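PDB 3W8S: glutathione S-transferase-3 from Necator americanus, which probably catalyses the transfer of glutathione onto electrophilic substrates, releasing a halide from halogenated ones, as a sigma-class detoxification enzyme. Local coordinates for residues R103-V108 against E123-A128; D93-F98 against A161-E166. One frame throughout, in Å; residues are numbered along the deposited sequence.

Interaction 1 (R103-V108 against E123-A128); sequences RPFLRV and EVFLPA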
loop_
_atom_site.group_PDB
_atom_site.type_symbol
_atom_site.label_atom_id
_atom_site.label_comp_id
_atom_site.label_asym_id
_atom_site.label_seq_id
_atom_site.Cartn_x
_atom_site.Cartn_y
_atom_site.Cartn_z
ATOM N N ARG A 103 -0.188 -9.561 12.241
ATOM C CA ARG A 103 -0.269 -8.586 13.323
ATOM C C ARG A 103 -0.416 -9.220 14.723
ATOM O O ARG A 103 0.350 -8.857 15.601
ATOM C CB ARG A 103 -1.465 -7.648 13.109
ATOM C CG ARG A 103 -1.466 -6.500 14.104
ATOM C CD ARG A 103 -2.551 -5.479 13.805
ATOM N NE ARG A 103 -2.302 -4.288 14.610
ATOM C CZ ARG A 103 -2.860 -4.060 15.796
ATOM N NH1 ARG A 103 -3.708 -4.943 16.315
ATOM N NH2 ARG A 103 -2.571 -2.952 16.458
ATOM N N PRO A 104 -1.390 -10.146 14.928
ATOM C CA PRO A 104 -1.599 -10.745 16.247
ATOM C C PRO A 104 -0.310 -11.410 16.761
ATOM O O PRO A 104 -0.002 -11.312 17.965
ATOM C CB PRO A 104 -2.654 -11.846 15.982
ATOM C CG PRO A 104 -3.418 -11.349 14.814
ATOM C CD PRO A 104 -2.336 -10.727 13.940
ATOM N N PHE A 105 0.440 -12.051 15.861
ATOM C CA PHE A 105 1.717 -12.645 16.209
ATOM C C PHE A 105 2.704 -11.558 16.514
ATOM O O PHE A 105 3.449 -11.628 17.541
ATOM C CB PHE A 105 2.251 -13.571 15.087
ATOM C CG PHE A 105 3.706 -13.948 15.209
ATOM C CD1 PHE A 105 4.123 -14.976 16.089
ATOM C CD2 PHE A 105 4.616 -13.382 14.408
ATOM C CE1 PHE A 105 5.442 -15.353 16.185
ATOM C CE2 PHE A 105 5.962 -13.739 14.474
ATOM C CZ PHE A 105 6.394 -14.731 15.372
ATOM N N LEU A 106 2.761 -10.558 15.640
ATOM C CA LEU A 106 3.827 -9.550 15.857
ATOM C C LEU A 106 3.622 -8.714 17.164
ATOM O O LEU A 106 4.570 -8.326 17.804
ATOM C CB LEU A 106 3.980 -8.652 14.627
ATOM C CG LEU A 106 4.545 -9.245 13.342
ATOM C CD1 LEU A 106 4.289 -8.267 12.205
ATOM C CD2 LEU A 106 6.026 -9.506 13.447
ATOM N N ARG A 107 2.383 -8.425 17.537
ATOM C CA ARG A 107 2.084 -7.675 18.750
ATOM C C ARG A 107 2.585 -8.395 20.032
ATOM O O ARG A 107 3.071 -7.767 20.999
ATOM C CB ARG A 107 0.566 -7.497 18.876
ATOM C CG ARG A 107 0.004 -6.366 18.048
ATOM C CD ARG A 107 -1.492 -6.205 18.348
ATOM N NE ARG A 107 -1.788 -5.505 19.616
ATOM C CZ ARG A 107 -1.439 -4.243 19.883
ATOM N NH1 ARG A 107 -0.748 -3.538 18.998
ATOM N NH2 ARG A 107 -1.754 -3.689 21.050
ATOM N N VAL A 108 2.437 -9.704 20.065
ATOM C CA VAL A 108 2.918 -10.487 21.205
ATOM C C VAL A 108 4.442 -10.603 21.135
ATOM O O VAL A 108 5.122 -10.318 22.127
ATOM C CB VAL A 108 2.211 -11.839 21.241
ATOM C CG1 VAL A 108 2.775 -12.768 22.347
ATOM C CG2 VAL A 108 0.727 -11.564 21.406
ATOM N N GLU A 123 -0.102 -21.005 14.516
ATOM C CA GLU A 123 -1.416 -20.807 13.915
ATOM C C GLU A 123 -1.525 -19.592 13.042
ATOM O O GLU A 123 -2.367 -19.550 12.190
ATOM C CB GLU A 123 -2.508 -20.667 14.997
ATOM C CG GLU A 123 -2.641 -21.907 15.834
ATOM C CD GLU A 123 -3.839 -21.885 16.801
ATOM O OE1 GLU A 123 -4.683 -20.959 16.786
ATOM O OE2 GLU A 123 -3.952 -22.875 17.544
ATOM N N VAL A 124 -0.745 -18.568 13.311
ATOM C CA VAL A 124 -0.892 -17.310 12.564
ATOM C C VAL A 124 0.359 -17.088 11.675
ATOM O O VAL A 124 0.242 -16.948 10.454
ATOM C CB VAL A 124 -1.129 -16.077 13.479
ATOM C CG1 VAL A 124 -1.155 -14.767 12.654
ATOM C CG2 VAL A 124 -2.481 -16.218 14.211
ATOM N N PHE A 125 1.532 -17.061 12.265
ATOM C CA PHE A 125 2.679 -16.686 11.507
ATOM C C PHE A 125 3.063 -17.694 10.398
ATOM O O PHE A 125 3.227 -17.356 9.200
ATOM C CB PHE A 125 3.877 -16.448 12.435
ATOM C CG PHE A 125 5.115 -16.059 11.679
ATOM C CD1 PHE A 125 5.202 -14.804 11.033
ATOM C CD2 PHE A 125 6.158 -16.930 11.529
ATOM C CE1 PHE A 125 6.321 -14.406 10.276
ATOM C CE2 PHE A 125 7.294 -16.551 10.751
ATOM C CZ PHE A 125 7.373 -15.273 10.131
ATOM N N LEU A 126 3.298 -18.949 10.787
ATOM C CA LEU A 126 3.781 -19.894 9.798
ATOM C C LEU A 126 2.756 -20.207 8.647
ATOM O O LEU A 126 3.145 -20.261 7.508
ATOM C CB LEU A 126 4.272 -21.209 10.486
ATOM C CG LEU A 126 5.666 -21.003 11.165
ATOM C CD1 LEU A 126 6.023 -22.124 12.212
ATOM C CD2 LEU A 126 6.788 -20.748 10.146
ATOM N N PRO A 127 1.445 -20.368 8.963
ATOM C CA PRO A 127 0.439 -20.484 7.880
ATOM C C PRO A 127 0.410 -19.232 6.982
ATOM O O PRO A 127 0.234 -19.385 5.794
ATOM C CB PRO A 127 -0.926 -20.647 8.638
ATOM C CG PRO A 127 -0.467 -21.335 9.971
ATOM C CD PRO A 127 0.839 -20.555 10.299
ATOM N N ALA A 128 0.498 -18.022 7.558
ATOM C CA ALA A 128 0.539 -16.826 6.698
ATOM C C ALA A 128 1.784 -16.836 5.818
ATOM O O ALA A 128 1.629 -16.510 4.654
ATOM C CB ALA A 128 0.504 -15.528 7.536
#
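One face of the F105 ring is covered by F125, whose CB lies 3.6 Å above the ring plane and over its centre. This is a CH-pi contact, almost directly along the ring normal. Beyond CB the F125 ring continues past the rim of F105, and the two rings form an offset stack with centroids 4.7 Å apart and planes inclined by 25°. The overlap is partial: F105 CE2 comes within 3.7 Å of F125 CD1, an approach that is oblique to the F125 ring. Both phenylalanines hold CG anti to the backbone N (chi1 180° for F125), which sends each ring out into the gap between the helices.

That gap lies between the short helix 103-109 and the long helix 117-143 of the all-helical C-terminal domain of the glutathione transferase fold. The axes of segments 103-108 and 123-128, which lie on these helices, approach to 8.6 Å, with their N-to-C directions 125° apart. Flat rings suit such a spacing, since they fill it without any polar group to satisfy. Nearer the surface, V124 turns its CG1 branch toward F105 CB, 4.4 Å away, and just as loosely toward CD of P104; a compact beta-branched side chain and a proline ring are enough at this more exposed margin. On the inner side F125 also meets F167 edge-to-face and packs on I102 and I174. F105 also packs on L117 and S121 of the same helix 117-143.

Interaction 2 (D93-F98 against A161-E166); sequences DQYKDF and AECASE. With GSH (glutathione), chain B.
C163 SG makes sulfur-aromatic contacts at the edges of two rings of helix 82-101. It sits in the plane of the Y95 ring, 5.2 Å from the centroid, and near the plane of F98, 5.5 Å from that centroid. An edge presents C-H groups, which suit a polarisable sulfur. Y95 and F98 both place CG anti to the backbone N (chi1 168° and 158°), carrying their rings toward helix 155-170.

In van der Waals contact, C163 CB packs 3.8 Å from Y95 CE1 and 3.6 Å from Y95 OH, at the edge of the ring. The small cysteine suits a place where long aromatic side chains do the reaching, for the nearest CA atoms, those of Y95 and C163, are 9.6 Å apart.

Polar bonds lie elsewhere. Within helix 155-170, S165 OG and N bind A161 O from opposite faces of its carbonyl plane, the hydroxyl at 2.8 Å. D97 OD2 accepts from glutathione N1 at 2.9 Å, with a weak bond to OD1, and also from Q63 of the second subunit. That glutathione is otherwise held by W39, K43, Q50, L51, Q63 and S64 of the second subunit, so D97 completes a site across the interface of the assembly's two copies, as in several cytosolic glutathione transferase classes, where a neighbouring subunit's aspartate reaches the gamma-glutamyl end.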
loop_
_atom_site.group_PDB
_atom_site.type_symbol
_atom_site.label_atom_id
_atom_site.label_comp_id
_atom_site.label_asym_id
_atom_site.label_seq_id
_atom_site.Cartn_x
_atom_site.Cartn_y
_atom_site.Cartn_z
ATOM N N ASP A 93 2.788 -4.574 -2.112
ATOM C CA ASP A 93 1.438 -4.494 -1.561
ATOM C C ASP A 93 1.017 -5.865 -0.963
ATOM O O ASP A 93 0.358 -5.925 0.096
ATOM C CB ASP A 93 0.433 -4.057 -2.638
ATOM C CG ASP A 93 0.327 -2.494 -2.748
ATOM O OD1 ASP A 93 0.962 -1.765 -1.924
ATOM O OD2 ASP A 93 -0.418 -2.015 -3.644
ATOM N N GLN A 94 1.366 -6.949 -1.634
ATOM C CA GLN A 94 1.068 -8.265 -1.024
ATOM C C GLN A 94 1.804 -8.489 0.329
ATOM O O GLN A 94 1.310 -9.166 1.254
ATOM C CB GLN A 94 1.418 -9.415 -2.020
ATOM C CG GLN A 94 0.964 -10.846 -1.565
ATOM C CD GLN A 94 -0.566 -10.963 -1.411
ATOM O OE1 GLN A 94 -1.357 -10.182 -2.013
ATOM N NE2 GLN A 94 -1.007 -11.988 -0.664
ATOM N N TYR A 95 3.060 -8.038 0.370
ATOM C CA TYR A 95 3.880 -8.132 1.559
ATOM C C TYR A 95 3.194 -7.319 2.704
ATOM O O TYR A 95 3.111 -7.754 3.840
ATOM C CB TYR A 95 5.273 -7.527 1.231
ATOM C CG TYR A 95 6.109 -7.317 2.463
ATOM C CD1 TYR A 95 6.730 -8.408 3.064
ATOM C CD2 TYR A 95 6.254 -6.038 3.067
ATOM C CE1 TYR A 95 7.490 -8.273 4.227
ATOM C CE2 TYR A 95 7.023 -5.884 4.237
ATOM C CZ TYR A 95 7.648 -7.028 4.781
ATOM O OH TYR A 95 8.421 -6.982 5.923
ATOM N N LYS A 96 2.669 -6.148 2.380
ATOM C CA LYS A 96 1.930 -5.376 3.350
ATOM C C LYS A 96 0.687 -6.158 3.848
ATOM O O LYS A 96 0.426 -6.145 5.026
ATOM C CB LYS A 96 1.534 -4.042 2.733
ATOM C CG LYS A 96 0.520 -3.216 3.526
ATOM C CD LYS A 96 0.350 -1.819 2.817
ATOM C CE LYS A 96 1.418 -0.834 3.295
ATOM N NZ LYS A 96 1.340 0.555 2.784
ATOM N N ASP A 97 -0.062 -6.833 2.956
ATOM C CA ASP A 97 -1.144 -7.695 3.399
ATOM C C ASP A 97 -0.635 -8.801 4.343
ATOM O O ASP A 97 -1.301 -9.136 5.289
ATOM C CB ASP A 97 -1.924 -8.356 2.224
ATOM C CG ASP A 97 -2.752 -7.357 1.409
ATOM O OD1 ASP A 97 -3.012 -6.201 1.866
ATOM O OD2 ASP A 97 -3.192 -7.753 0.289
ATOM N N PHE A 98 0.507 -9.402 4.033
ATOM C CA PHE A 98 1.041 -10.533 4.817
ATOM C C PHE A 98 1.362 -9.926 6.229
ATOM O O PHE A 98 1.020 -10.525 7.250
ATOM C CB PHE A 98 2.282 -11.018 4.097
ATOM C CG PHE A 98 3.228 -11.770 4.959
ATOM C CD1 PHE A 98 2.825 -13.006 5.565
ATOM C CD2 PHE A 98 4.535 -11.291 5.180
ATOM C CE1 PHE A 98 3.711 -13.719 6.369
ATOM C CE2 PHE A 98 5.465 -12.041 6.008
ATOM C CZ PHE A 98 5.026 -13.247 6.609
ATOM N N ALA A 161 13.792 -10.469 1.370
ATOM C CA ALA A 161 15.022 -11.013 1.998
ATOM C C ALA A 161 15.186 -10.563 3.449
ATOM O O ALA A 161 15.633 -11.317 4.320
ATOM C CB ALA A 161 16.247 -10.564 1.174
ATOM N N GLU A 162 14.884 -9.306 3.732
ATOM C CA GLU A 162 15.072 -8.781 5.089
ATOM C C GLU A 162 14.084 -9.477 6.079
ATOM O O GLU A 162 14.443 -9.920 7.172
ATOM C CB GLU A 162 14.874 -7.251 5.097
ATOM C CG GLU A 162 14.961 -6.671 6.508
ATOM C CD GLU A 162 16.416 -6.531 7.040
ATOM O OE1 GLU A 162 17.393 -6.720 6.282
ATOM O OE2 GLU A 162 16.564 -6.228 8.239
ATOM N N CYS A 163 12.845 -9.568 5.669
ATOM C CA CYS A 163 11.853 -10.164 6.493
ATOM C C CYS A 163 12.129 -11.662 6.637
ATOM O O CYS A 163 12.134 -12.170 7.736
ATOM C CB CYS A 163 10.505 -9.856 5.864
ATOM S SG CYS A 163 9.477 -11.291 5.489
ATOM N N ALA A 164 12.443 -12.365 5.562
ATOM C CA ALA A 164 12.800 -13.812 5.691
ATOM C C ALA A 164 14.071 -13.970 6.617
ATOM O O ALA A 164 14.057 -14.775 7.569
ATOM C CB ALA A 164 13.043 -14.435 4.291
ATOM N N SER A 165 15.130 -13.160 6.396
ATOM C CA SER A 165 16.356 -13.345 7.183
ATOM C C SER A 165 16.137 -13.021 8.645
ATOM O O SER A 165 16.648 -13.717 9.518
ATOM C CB SER A 165 17.530 -12.557 6.607
ATOM O OG SER A 165 17.689 -13.004 5.264
ATOM N N GLU A 166 15.361 -11.992 8.920
ATOM C CA GLU A 166 15.138 -11.607 10.284
ATOM C C GLU A 166 14.259 -12.575 11.049
ATOM O O GLU A 166 14.582 -12.931 12.202
ATOM C CB GLU A 166 14.554 -10.163 10.370
ATOM C CG GLU A 166 15.625 -9.117 9.939
ATOM C CD GLU A 166 16.877 -9.104 10.854
ATOM O OE1 GLU A 166 16.677 -9.237 12.086
ATOM O OE2 GLU A 166 18.046 -8.973 10.347
HETATM N N1 GSH B . -4.679 -5.675 -1.019
HETATM C CA1 GSH B . -5.556 -6.300 -2.009
HETATM C C1 GSH B . -5.919 -5.260 -3.058
HETATM O O11 GSH B . -6.169 -5.592 -4.236
HETATM O O12 GSH B . -5.938 -4.060 -2.703
HETATM C CB1 GSH B . -6.828 -6.861 -1.355
HETATM C CG1 GSH B . -7.583 -7.722 -2.398
HETATM C CD1 GSH B . -8.854 -8.327 -1.789
HETATM O OE1 GSH B . -9.170 -8.135 -0.613
HETATM N N2 GSH B . -9.595 -9.118 -2.571
HETATM C CA2 GSH B . -10.840 -9.713 -2.143
HETATM C C2 GSH B . -10.907 -11.112 -2.681
HETATM O O2 GSH B . -10.514 -11.336 -3.824
HETATM C CB2 GSH B . -11.994 -8.882 -2.744
HETATM S SG2 GSH B . -13.579 -9.335 -2.028
HETATM N N3 GSH B . -11.432 -12.075 -1.900
HETATM C CA3 GSH B . -11.700 -13.396 -2.434
HETATM C C3 GSH B . -10.686 -14.402 -1.915
HETATM O O31 GSH B . -10.748 -15.575 -2.324
HETATM O O32 GSH B . -9.802 -14.047 -1.109
#

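Interaction 2 lies deep in the C-terminal helical domain, its centre about 6 Å from the centre of the chain, whereas interaction 1 is about 17 Å out and only partly buried. They draw on different helices, 82-101 with 155-170 and 103-109 with 117-143, yet they touch: F125 CE1 lies 4.1 Å from F98 CZ, and A128 also packs on F98, so the two contacts adjoin through F98, with their centres 13 Å apart. The whole of interaction 1 falls between the two segments of interaction 2 in the chain. Ring stacking carries the outer contact; in the inner contact, ring edges reach across to a cysteine sulfur, and D97 additionally faces glutathione and the second subunit.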